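Local coordinates for Tlr1789 protein (PDB 2X8X) that probably helps guide and insert proteins into the cyanobacterial outer membrane, these being the soluble N-terminal POTRA domains of an Omp85, at residues R124-Q132 with G187-V195; V153-K164 with R223-E232. One frame throughout, in Å; residues are numbered along the deposited sequence.

Contact 1: residues R124-Q132 with G187-V195; sequences RDNGYILGQ and GVVLNQKTV
N191 joins two helix ends with one side-chain amide, at the junction between the second and third POTRA domains of the chain. Its ND2 donates to N126 O (3.0 Å, N-H...O angle 155°), and the acceptor lies close to the amide plane. Next to it, Q192 N donates to G127 O at 2.9 Å, a nearly straight bond at 164°, while N191 CA brings its hydrogen to the same oxygen. G127, at positive phi, closes helix 109-125 in a Schellman motif, and its carbonyl carbon C lies 3.4 Å from N191 ND2. N191 is itself the N-cap of helix 192-205: with CG trans to the backbone N (chi1 -173°), OD1 takes the N-H of K193 at 2.8 Å. The two branches of the amide thus serve a C-terminal helix end and an N-terminal one, which should fix its rotation.

N191 ND2 also sits over one face of the Y128 ring, toward its rim, the amide standing almost upright on the ring. V189 CG1 comes in crosswise on Y128 CD1 at 3.6 Å. V89 backs both Y128 and V189. Beyond them L190 reaches across with CD2, meeting L130 CD1 at 3.6 Å and, more loosely, I129 CD1; L215 of strand 208-217 adjoins both leucines. I129 CG2 rests on the CB of Q192. A water links the backbones, accepting from L130 N (2.9 Å) and donating to L190 O (2.7 Å).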
loop_
_atom_site.group_PDB
_atom_site.type_symbol
_atom_site.label_atom_id
_atom_site.label_comp_id
_atom_site.label_asym_id
_atom_site.label_seq_id
_atom_site.Cartn_x
_atom_site.Cartn_y
_atom_site.Cartn_z
ATOM N N ARG A 124 -9.420 5.527 -5.128
ATOM C CA ARG A 124 -10.069 5.009 -6.324
ATOM C C ARG A 124 -11.510 5.407 -6.393
ATOM O O ARG A 124 -11.984 5.718 -7.449
ATOM C CB ARG A 124 -9.979 3.488 -6.346
ATOM C CG ARG A 124 -9.856 2.842 -7.721
ATOM C CD ARG A 124 -9.505 1.334 -7.540
ATOM N NE ARG A 124 -10.324 0.761 -6.465
ATOM C CZ ARG A 124 -9.865 0.228 -5.319
ATOM N NH1 ARG A 124 -8.536 0.100 -5.049
ATOM N NH2 ARG A 124 -10.776 -0.206 -4.446
ATOM N N ASP A 125 -12.199 5.410 -5.263
ATOM C CA ASP A 125 -13.638 5.701 -5.246
ATOM C C ASP A 125 -13.911 7.200 -5.408
ATOM O O ASP A 125 -14.975 7.574 -5.868
ATOM C CB ASP A 125 -14.319 5.197 -3.944
ATOM C CG ASP A 125 -14.529 3.649 -3.919
ATOM O OD1 ASP A 125 -14.104 2.910 -4.882
ATOM O OD2 ASP A 125 -15.100 3.186 -2.893
ATOM N N ASN A 126 -12.970 8.044 -5.016
ATOM C CA ASN A 126 -13.122 9.485 -5.130
ATOM C C ASN A 126 -12.604 10.013 -6.476
ATOM O O ASN A 126 -12.649 11.224 -6.750
ATOM C CB ASN A 126 -12.456 10.162 -3.947
ATOM C CG ASN A 126 -13.375 10.226 -2.722
ATOM O OD1 ASN A 126 -14.393 10.892 -2.761
ATOM N ND2 ASN A 126 -13.024 9.528 -1.635
ATOM N N GLY A 127 -12.149 9.101 -7.333
ATOM C CA GLY A 127 -11.728 9.451 -8.701
ATOM C C GLY A 127 -10.224 9.741 -8.865
ATOM O O GLY A 127 -9.775 10.064 -9.967
ATOM N N TYR A 128 -9.437 9.640 -7.789
ATOM C CA TYR A 128 -7.984 9.883 -7.895
ATOM C C TYR A 128 -7.367 8.608 -8.372
ATOM O O TYR A 128 -6.782 7.830 -7.587
ATOM C CB TYR A 128 -7.396 10.314 -6.561
ATOM C CG TYR A 128 -8.059 11.559 -6.037
ATOM C CD1 TYR A 128 -7.807 12.823 -6.627
ATOM C CD2 TYR A 128 -8.939 11.487 -4.959
ATOM C CE1 TYR A 128 -8.421 13.968 -6.141
ATOM C CE2 TYR A 128 -9.578 12.649 -4.473
ATOM C CZ TYR A 128 -9.318 13.865 -5.080
ATOM O OH TYR A 128 -9.893 15.000 -4.577
ATOM N N ILE A 129 -7.539 8.368 -9.661
ATOM C CA ILE A 129 -7.189 7.085 -10.282
ATOM C C ILE A 129 -5.781 6.586 -10.082
ATOM O O ILE A 129 -5.561 5.360 -10.147
ATOM C CB ILE A 129 -7.354 7.042 -11.863
ATOM C CG1 ILE A 129 -6.909 8.363 -12.514
ATOM C CG2 ILE A 129 -8.678 6.480 -12.315
ATOM C CD1 ILE A 129 -6.251 8.100 -13.895
ATOM N N LEU A 130 -4.811 7.485 -9.910
ATOM C CA LEU A 130 -3.397 7.057 -9.773
ATOM C C LEU A 130 -2.994 6.825 -8.300
ATOM O O LEU A 130 -1.949 6.284 -8.042
ATOM C CB LEU A 130 -2.428 8.099 -10.376
ATOM C CG LEU A 130 -2.522 8.387 -11.886
ATOM C CD1 LEU A 130 -1.461 9.434 -12.246
ATOM C CD2 LEU A 130 -2.349 7.118 -12.805
ATOM N N GLY A 131 -3.785 7.306 -7.365
ATOM C CA GLY A 131 -3.342 7.406 -5.991
ATOM C C GLY A 131 -3.176 6.061 -5.300
ATOM O O GLY A 131 -4.043 5.190 -5.453
ATOM N N GLN A 132 -2.131 5.862 -4.497
ATOM C CA GLN A 132 -2.051 4.545 -3.796
ATOM C C GLN A 132 -0.934 4.699 -2.792
ATOM O O GLN A 132 -0.094 5.603 -2.957
ATOM C CB GLN A 132 -1.642 3.416 -4.757
ATOM C CG GLN A 132 -0.248 3.722 -5.357
ATOM C CD GLN A 132 0.260 2.618 -6.343
ATOM O OE1 GLN A 132 -0.306 1.547 -6.431
ATOM N NE2 GLN A 132 1.312 2.918 -7.091
ATOM N N GLY A 187 0.099 21.059 -10.124
ATOM C CA GLY A 187 -0.188 21.024 -8.695
ATOM C C GLY A 187 -1.461 20.341 -8.218
ATOM O O GLY A 187 -1.601 20.132 -7.020
ATOM N N VAL A 188 -2.428 20.009 -9.094
ATOM C CA VAL A 188 -3.637 19.321 -8.610
ATOM C C VAL A 188 -3.277 17.832 -8.631
ATOM O O VAL A 188 -2.308 17.436 -9.308
ATOM C CB VAL A 188 -4.879 19.541 -9.506
ATOM C CG1 VAL A 188 -5.120 21.037 -9.709
ATOM C CG2 VAL A 188 -4.681 18.826 -10.893
ATOM N N VAL A 189 -4.016 17.018 -7.872
ATOM C CA VAL A 189 -3.899 15.576 -7.937
ATOM C C VAL A 189 -4.861 15.116 -9.063
ATOM O O VAL A 189 -6.041 15.417 -9.052
ATOM C CB VAL A 189 -4.414 14.919 -6.623
ATOM C CG1 VAL A 189 -4.307 13.443 -6.699
ATOM C CG2 VAL A 189 -3.689 15.477 -5.402
ATOM N N LEU A 190 -4.329 14.395 -10.018
ATOM C CA LEU A 190 -5.119 13.896 -11.174
ATOM C C LEU A 190 -6.418 13.171 -10.760
ATOM O O LEU A 190 -6.406 12.213 -9.949
ATOM C CB LEU A 190 -4.203 12.992 -12.040
ATOM C CG LEU A 190 -4.783 12.504 -13.384
ATOM C CD1 LEU A 190 -4.878 13.731 -14.274
ATOM C CD2 LEU A 190 -3.839 11.510 -14.030
ATOM N N ASN A 191 -7.554 13.621 -11.314
ATOM C CA ASN A 191 -8.814 12.991 -10.994
ATOM C C ASN A 191 -9.561 12.708 -12.276
ATOM O O ASN A 191 -9.710 13.583 -13.090
ATOM C CB ASN A 191 -9.653 13.899 -10.140
ATOM C CG ASN A 191 -10.884 13.223 -9.648
ATOM O OD1 ASN A 191 -11.760 12.834 -10.425
ATOM N ND2 ASN A 191 -10.952 13.043 -8.343
ATOM N N GLN A 192 -10.022 11.478 -12.439
ATOM C CA GLN A 192 -10.525 11.023 -13.745
ATOM C C GLN A 192 -11.843 11.699 -14.101
ATOM O O GLN A 192 -12.160 11.838 -15.300
ATOM C CB GLN A 192 -10.594 9.481 -13.763
ATOM C CG GLN A 192 -11.212 8.888 -14.977
ATOM C CD GLN A 192 -12.530 8.243 -14.619
ATOM O OE1 GLN A 192 -12.595 7.444 -13.648
ATOM N NE2 GLN A 192 -13.596 8.576 -15.377
ATOM N N LYS A 193 -12.563 12.153 -13.067
ATOM C CA LYS A 193 -13.830 12.888 -13.178
ATOM C C LYS A 193 -13.571 14.269 -13.748
ATOM O O LYS A 193 -14.308 14.751 -14.617
ATOM C CB LYS A 193 -14.454 13.070 -11.780
ATOM C CG LYS A 193 -15.591 12.159 -11.421
ATOM C CD LYS A 193 -15.296 10.699 -11.769
ATOM C CE LYS A 193 -16.426 10.119 -12.630
ATOM N NZ LYS A 193 -16.762 8.780 -12.079
ATOM N N THR A 194 -12.544 14.917 -13.202
ATOM C CA THR A 194 -12.147 16.264 -13.664
ATOM C C THR A 194 -11.561 16.204 -15.063
ATOM O O THR A 194 -11.908 17.062 -15.870
ATOM C CB THR A 194 -11.096 16.974 -12.754
ATOM O OG1 THR A 194 -11.365 16.682 -11.386
ATOM C CG2 THR A 194 -11.125 18.514 -13.013
ATOM N N VAL A 195 -10.704 15.207 -15.350
ATOM C CA VAL A 195 -10.223 15.026 -16.729
ATOM C C VAL A 195 -11.352 14.891 -17.780
ATOM O O VAL A 195 -11.333 15.555 -18.837
ATOM C CB VAL A 195 -9.226 13.847 -16.902
ATOM C CG1 VAL A 195 -8.842 13.723 -18.362
ATOM C CG2 VAL A 195 -7.977 14.035 -16.037
HETATM O O HOH W 1 -4.826 10.226 -8.994
#

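Contact 2: residues V153-K164 with R223-E232; sequences VVEQVTYRFLNK and RVNLILNIKE. Unlike the reference sequence in segment 223-232: R223 (reference Lys).
With CG of N225 swung trans to its backbone N (chi1 180°) and OG1 of T158 turned beside its own N (chi1 -51°), the two polar groups meet crosswise over one face of the sheet. T158 OG1 donates to N225 OD1 along a lone pair in the carbonyl plane, though the 2.5 Å between them is too short for the exact length to be trusted. The strands beneath, 154-161 and 224-232, are the first and third of a POTRA β-α-α-β-β fold and run parallel, 18° apart. Alternating backbone bonds join them, among them R160 N to L228 O at 2.8 Å. Near the start E155 is an extra residue, a beta bulge, between the V154-V224 pair and the regular register that resumes at V157-L226; E155 N donates to V224 O, whereas Q156 N is buried without a partner.

On the T158 face, R160 extends obliquely over I227, whose CG2 lies under the guanidinium at about 3.4 Å from its plane, and NH2 forms a salt bridge with E216. At the outset R223, which differs from the reference sequence, runs alongside V153 in the same direction, its NE 3.5 Å from V153 CB. A water bridges its NH1 to E155 OE1, a carboxylate oxygen also bound by N220 N, while Q219 N donates to OE2.

The other face is largely apolar: V157 CG1 meets L226 CD2 at 4.0 Å, Y159 lies beside L228, and the F161 ring touches I230 and the E232 carboxylate. E232 OE1 approaches F161 CD2 to 3.3 Å while accepting a hydrogen bond from R172 N. Helix 175-179 packs against Y159 and F161 through I178, while L226, L228 and I230 face side chains of strand 208-217, the antiparallel neighbour of 224-232.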
loop_
_atom_site.group_PDB
_atom_site.type_symbol
_atom_site.label_atom_id
_atom_site.label_comp_id
_atom_site.label_asym_id
_atom_site.label_seq_id
_atom_site.Cartn_x
_atom_site.Cartn_y
_atom_site.Cartn_z
ATOM N N VAL A 153 0.062 13.551 -8.329
ATOM C CA VAL A 153 0.214 15.022 -8.524
ATOM C C VAL A 153 0.659 15.327 -9.982
ATOM O O VAL A 153 1.535 14.643 -10.559
ATOM C CB VAL A 153 1.227 15.656 -7.472
ATOM C CG1 VAL A 153 1.416 17.226 -7.693
ATOM C CG2 VAL A 153 0.758 15.413 -6.052
ATOM N N VAL A 154 -0.035 16.319 -10.559
ATOM C CA VAL A 154 0.236 16.867 -11.893
ATOM C C VAL A 154 1.370 17.900 -11.759
ATOM O O VAL A 154 1.214 18.965 -11.154
ATOM C CB VAL A 154 -1.042 17.438 -12.570
ATOM C CG1 VAL A 154 -0.674 18.059 -13.910
ATOM C CG2 VAL A 154 -2.062 16.278 -12.857
ATOM N N GLU A 155 2.525 17.519 -12.261
ATOM C CA GLU A 155 3.720 18.363 -12.312
ATOM C C GLU A 155 3.554 19.379 -13.482
ATOM O O GLU A 155 3.642 20.599 -13.281
ATOM C CB GLU A 155 4.942 17.459 -12.500
ATOM C CG GLU A 155 6.190 17.959 -11.832
ATOM C CD GLU A 155 7.388 17.021 -12.059
ATOM O OE1 GLU A 155 7.683 16.217 -11.124
ATOM O OE2 GLU A 155 8.012 17.100 -13.167
ATOM N N GLN A 156 3.272 18.891 -14.700
ATOM C CA GLN A 156 2.942 19.798 -15.792
ATOM C C GLN A 156 1.855 19.289 -16.690
ATOM O O GLN A 156 1.421 18.124 -16.618
ATOM C CB GLN A 156 4.153 20.199 -16.675
ATOM C CG GLN A 156 5.172 19.101 -16.855
ATOM C CD GLN A 156 6.432 19.573 -17.605
ATOM O OE1 GLN A 156 6.556 20.736 -17.979
ATOM N NE2 GLN A 156 7.358 18.655 -17.825
ATOM N N VAL A 157 1.387 20.187 -17.525
ATOM C CA VAL A 157 0.448 19.777 -18.569
ATOM C C VAL A 157 1.026 20.296 -19.875
ATOM O O VAL A 157 1.281 21.501 -19.996
ATOM C CB VAL A 157 -0.982 20.359 -18.360
ATOM C CG1 VAL A 157 -1.960 19.936 -19.511
ATOM C CG2 VAL A 157 -1.509 19.958 -17.002
ATOM N N THR A 158 1.153 19.374 -20.854
ATOM C CA THR A 158 1.889 19.584 -22.108
ATOM C C THR A 158 0.896 19.373 -23.229
ATOM O O THR A 158 0.254 18.310 -23.263
ATOM C CB THR A 158 2.995 18.464 -22.302
ATOM O OG1 THR A 158 3.797 18.361 -21.099
ATOM C CG2 THR A 158 3.895 18.692 -23.619
ATOM N N TYR A 159 0.767 20.355 -24.130
ATOM C CA TYR A 159 -0.017 20.174 -25.356
ATOM C C TYR A 159 0.860 19.697 -26.517
ATOM O O TYR A 159 1.896 20.277 -26.784
ATOM C CB TYR A 159 -0.757 21.464 -25.805
ATOM C CG TYR A 159 -1.492 22.177 -24.713
ATOM C CD1 TYR A 159 -2.186 21.466 -23.719
ATOM C CD2 TYR A 159 -1.472 23.585 -24.653
ATOM C CE1 TYR A 159 -2.807 22.128 -22.661
ATOM C CE2 TYR A 159 -2.109 24.258 -23.634
ATOM C CZ TYR A 159 -2.770 23.532 -22.637
ATOM O OH TYR A 159 -3.413 24.204 -21.636
ATOM N N ARG A 160 0.454 18.639 -27.220
ATOM C CA ARG A 160 1.192 18.273 -28.425
ATOM C C ARG A 160 0.211 18.292 -29.624
ATOM O O ARG A 160 -0.809 17.550 -29.631
ATOM C CB ARG A 160 1.817 16.882 -28.246
ATOM C CG ARG A 160 2.799 16.780 -27.104
ATOM C CD ARG A 160 3.385 15.380 -27.057
ATOM N NE ARG A 160 4.369 15.412 -25.968
ATOM C CZ ARG A 160 4.779 14.355 -25.295
ATOM N NH1 ARG A 160 4.327 13.149 -25.595
ATOM N NH2 ARG A 160 5.632 14.506 -24.305
ATOM N N PHE A 161 0.450 19.178 -30.571
ATOM C CA PHE A 161 -0.405 19.271 -31.745
ATOM C C PHE A 161 0.015 18.316 -32.853
ATOM O O PHE A 161 1.192 18.187 -33.153
ATOM C CB PHE A 161 -0.537 20.737 -32.172
ATOM C CG PHE A 161 -1.196 21.606 -31.089
ATOM C CD1 PHE A 161 -0.447 22.102 -30.027
ATOM C CD2 PHE A 161 -2.567 21.884 -31.130
ATOM C CE1 PHE A 161 -1.040 22.895 -28.990
ATOM C CE2 PHE A 161 -3.187 22.687 -30.120
ATOM C CZ PHE A 161 -2.426 23.170 -29.052
ATOM N N LEU A 162 -0.945 17.631 -33.471
ATOM C CA LEU A 162 -0.607 16.552 -34.402
ATOM C C LEU A 162 -1.473 16.655 -35.609
ATOM O O LEU A 162 -2.640 17.033 -35.462
ATOM C CB LEU A 162 -0.850 15.180 -33.765
ATOM C CG LEU A 162 -0.291 14.870 -32.373
ATOM C CD1 LEU A 162 -0.836 13.507 -31.894
ATOM C CD2 LEU A 162 1.259 14.918 -32.253
ATOM N N ASN A 163 -0.934 16.349 -36.805
ATOM C CA ASN A 163 -1.736 16.394 -38.049
ATOM C C ASN A 163 -2.546 15.113 -38.115
ATOM O O ASN A 163 -2.459 14.285 -37.205
ATOM C CB ASN A 163 -0.843 16.521 -39.298
ATOM C CG ASN A 163 0.179 15.366 -39.446
ATOM O OD1 ASN A 163 0.069 14.282 -38.826
ATOM N ND2 ASN A 163 1.199 15.611 -40.266
ATOM N N LYS A 164 -3.305 14.907 -39.194
ATOM C CA LYS A 164 -4.041 13.617 -39.342
ATOM C C LYS A 164 -3.160 12.341 -39.160
ATOM O O LYS A 164 -3.535 11.427 -38.386
ATOM C CB LYS A 164 -4.863 13.532 -40.652
ATOM C CG LYS A 164 -6.061 12.492 -40.576
ATOM C CD LYS A 164 -5.659 11.182 -39.806
ATOM C CE LYS A 164 -6.789 10.200 -39.452
ATOM N NZ LYS A 164 -7.312 9.506 -40.674
ATOM N N ARG A 223 5.156 11.562 -9.613
ATOM C CA ARG A 223 4.230 12.554 -10.167
ATOM C C ARG A 223 4.025 12.389 -11.674
ATOM O O ARG A 223 4.725 11.561 -12.306
ATOM C CB ARG A 223 4.748 13.925 -9.839
ATOM C CG ARG A 223 4.819 14.081 -8.330
ATOM C CD ARG A 223 5.103 15.491 -7.957
ATOM N NE ARG A 223 4.600 15.713 -6.613
ATOM C CZ ARG A 223 4.717 16.842 -5.914
ATOM N NH1 ARG A 223 5.353 17.899 -6.418
ATOM N NH2 ARG A 223 4.186 16.904 -4.696
ATOM N N VAL A 224 3.086 13.157 -12.265
ATOM C CA VAL A 224 2.860 12.981 -13.728
ATOM C C VAL A 224 2.921 14.234 -14.547
ATOM O O VAL A 224 2.586 15.341 -14.074
ATOM C CB VAL A 224 1.491 12.271 -14.085
ATOM C CG1 VAL A 224 1.617 10.794 -13.847
ATOM C CG2 VAL A 224 0.431 12.867 -13.282
ATOM N N ASN A 225 3.349 14.019 -15.782
ATOM C CA ASN A 225 3.252 14.971 -16.867
ATOM C C ASN A 225 1.981 14.597 -17.685
ATOM O O ASN A 225 1.895 13.509 -18.301
ATOM C CB ASN A 225 4.591 14.983 -17.678
ATOM C CG ASN A 225 4.592 15.998 -18.906
ATOM O OD1 ASN A 225 3.691 16.870 -19.039
ATOM N ND2 ASN A 225 5.616 15.862 -19.813
ATOM N N LEU A 226 0.957 15.451 -17.627
ATOM C CA LEU A 226 -0.277 15.159 -18.381
ATOM C C LEU A 226 -0.131 15.654 -19.852
ATOM O O LEU A 226 0.062 16.878 -20.096
ATOM C CB LEU A 226 -1.541 15.763 -17.746
ATOM C CG LEU A 226 -2.760 15.475 -18.635
ATOM C CD1 LEU A 226 -3.339 14.214 -18.132
ATOM C CD2 LEU A 226 -3.833 16.525 -18.639
ATOM N N ILE A 227 -0.266 14.736 -20.805
ATOM C CA ILE A 227 -0.038 15.098 -22.219
ATOM C C ILE A 227 -1.410 15.122 -22.846
ATOM O O ILE A 227 -2.177 14.159 -22.669
ATOM C CB ILE A 227 0.769 14.029 -23.004
ATOM C CG1 ILE A 227 2.035 13.531 -22.263
ATOM C CG2 ILE A 227 1.069 14.501 -24.419
ATOM C CD1 ILE A 227 3.005 14.559 -21.877
ATOM N N LEU A 228 -1.730 16.213 -23.541
ATOM C CA LEU A 228 -2.919 16.266 -24.399
ATOM C C LEU A 228 -2.433 16.193 -25.854
ATOM O O LEU A 228 -1.702 17.064 -26.304
ATOM C CB LEU A 228 -3.685 17.558 -24.171
ATOM C CG LEU A 228 -4.369 17.875 -22.838
ATOM C CD1 LEU A 228 -5.336 19.048 -23.041
ATOM C CD2 LEU A 228 -5.071 16.607 -22.287
ATOM N N ASN A 229 -2.834 15.146 -26.595
ATOM C CA ASN A 229 -2.455 14.967 -27.965
ATOM C C ASN A 229 -3.663 15.462 -28.736
ATOM O O ASN A 229 -4.770 14.856 -28.646
ATOM C CB ASN A 229 -2.221 13.485 -28.244
ATOM C CG ASN A 229 -0.909 12.979 -27.617
ATOM O OD1 ASN A 229 0.118 13.497 -27.923
ATOM N ND2 ASN A 229 -0.985 12.045 -26.676
ATOM N N ILE A 230 -3.452 16.544 -29.480
ATOM C CA ILE A 230 -4.559 17.297 -30.012
ATOM C C ILE A 230 -4.462 17.401 -31.486
ATOM O O ILE A 230 -3.419 17.805 -31.969
ATOM C CB ILE A 230 -4.549 18.752 -29.430
ATOM C CG1 ILE A 230 -4.739 18.746 -27.904
ATOM C CG2 ILE A 230 -5.664 19.594 -30.071
ATOM C CD1 ILE A 230 -4.457 20.165 -27.300
ATOM N N LYS A 231 -5.548 17.044 -32.195
ATOM C CA LYS A 231 -5.676 17.257 -33.634
ATOM C C LYS A 231 -6.736 18.324 -33.879
ATOM O O LYS A 231 -7.908 18.082 -33.613
ATOM C CB LYS A 231 -5.996 15.939 -34.369
ATOM C CG LYS A 231 -4.973 14.790 -34.131
ATOM C CD LYS A 231 -5.228 13.474 -34.896
ATOM C CE LYS A 231 -4.599 12.321 -34.051
ATOM N NZ LYS A 231 -4.268 11.044 -34.742
ATOM N N GLU A 232 -6.302 19.511 -34.333
ATOM C CA GLU A 232 -7.156 20.672 -34.616
ATOM C C GLU A 232 -7.842 20.489 -35.963
ATOM O O GLU A 232 -7.295 19.809 -36.827
ATOM C CB GLU A 232 -6.340 21.966 -34.658
ATOM C CG GLU A 232 -5.710 22.331 -33.304
ATOM C CD GLU A 232 -5.009 23.687 -33.320
ATOM O OE1 GLU A 232 -3.779 23.731 -33.548
ATOM O OE2 GLU A 232 -5.698 24.709 -33.108
HETATM O O HOH W 2 7.704 17.805 -8.715
HETATM O O HOH W 3 -3.463 19.682 -34.952
#

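How the contacts relate
From the N terminus, the chain leaves helix 109-125 through 124-132, completes the sheet of the second POTRA domain, and enters the third at 153-164. It then reaches 187-195, closing contact 1 around a loop of 54 residues, and after helix 192-205 and strand 208-217 comes to 223-232, closing contact 2 around 58. The two loops cross, since each contact starts before the other is finished. Contact 1 ties the second domain to the third; contact 2 joins two strands within the third. They meet at V154, whose backbone probably hydrogen-bonds G187 and V188, and L130 CD1 packs on V224 CG1 at 3.7 Å.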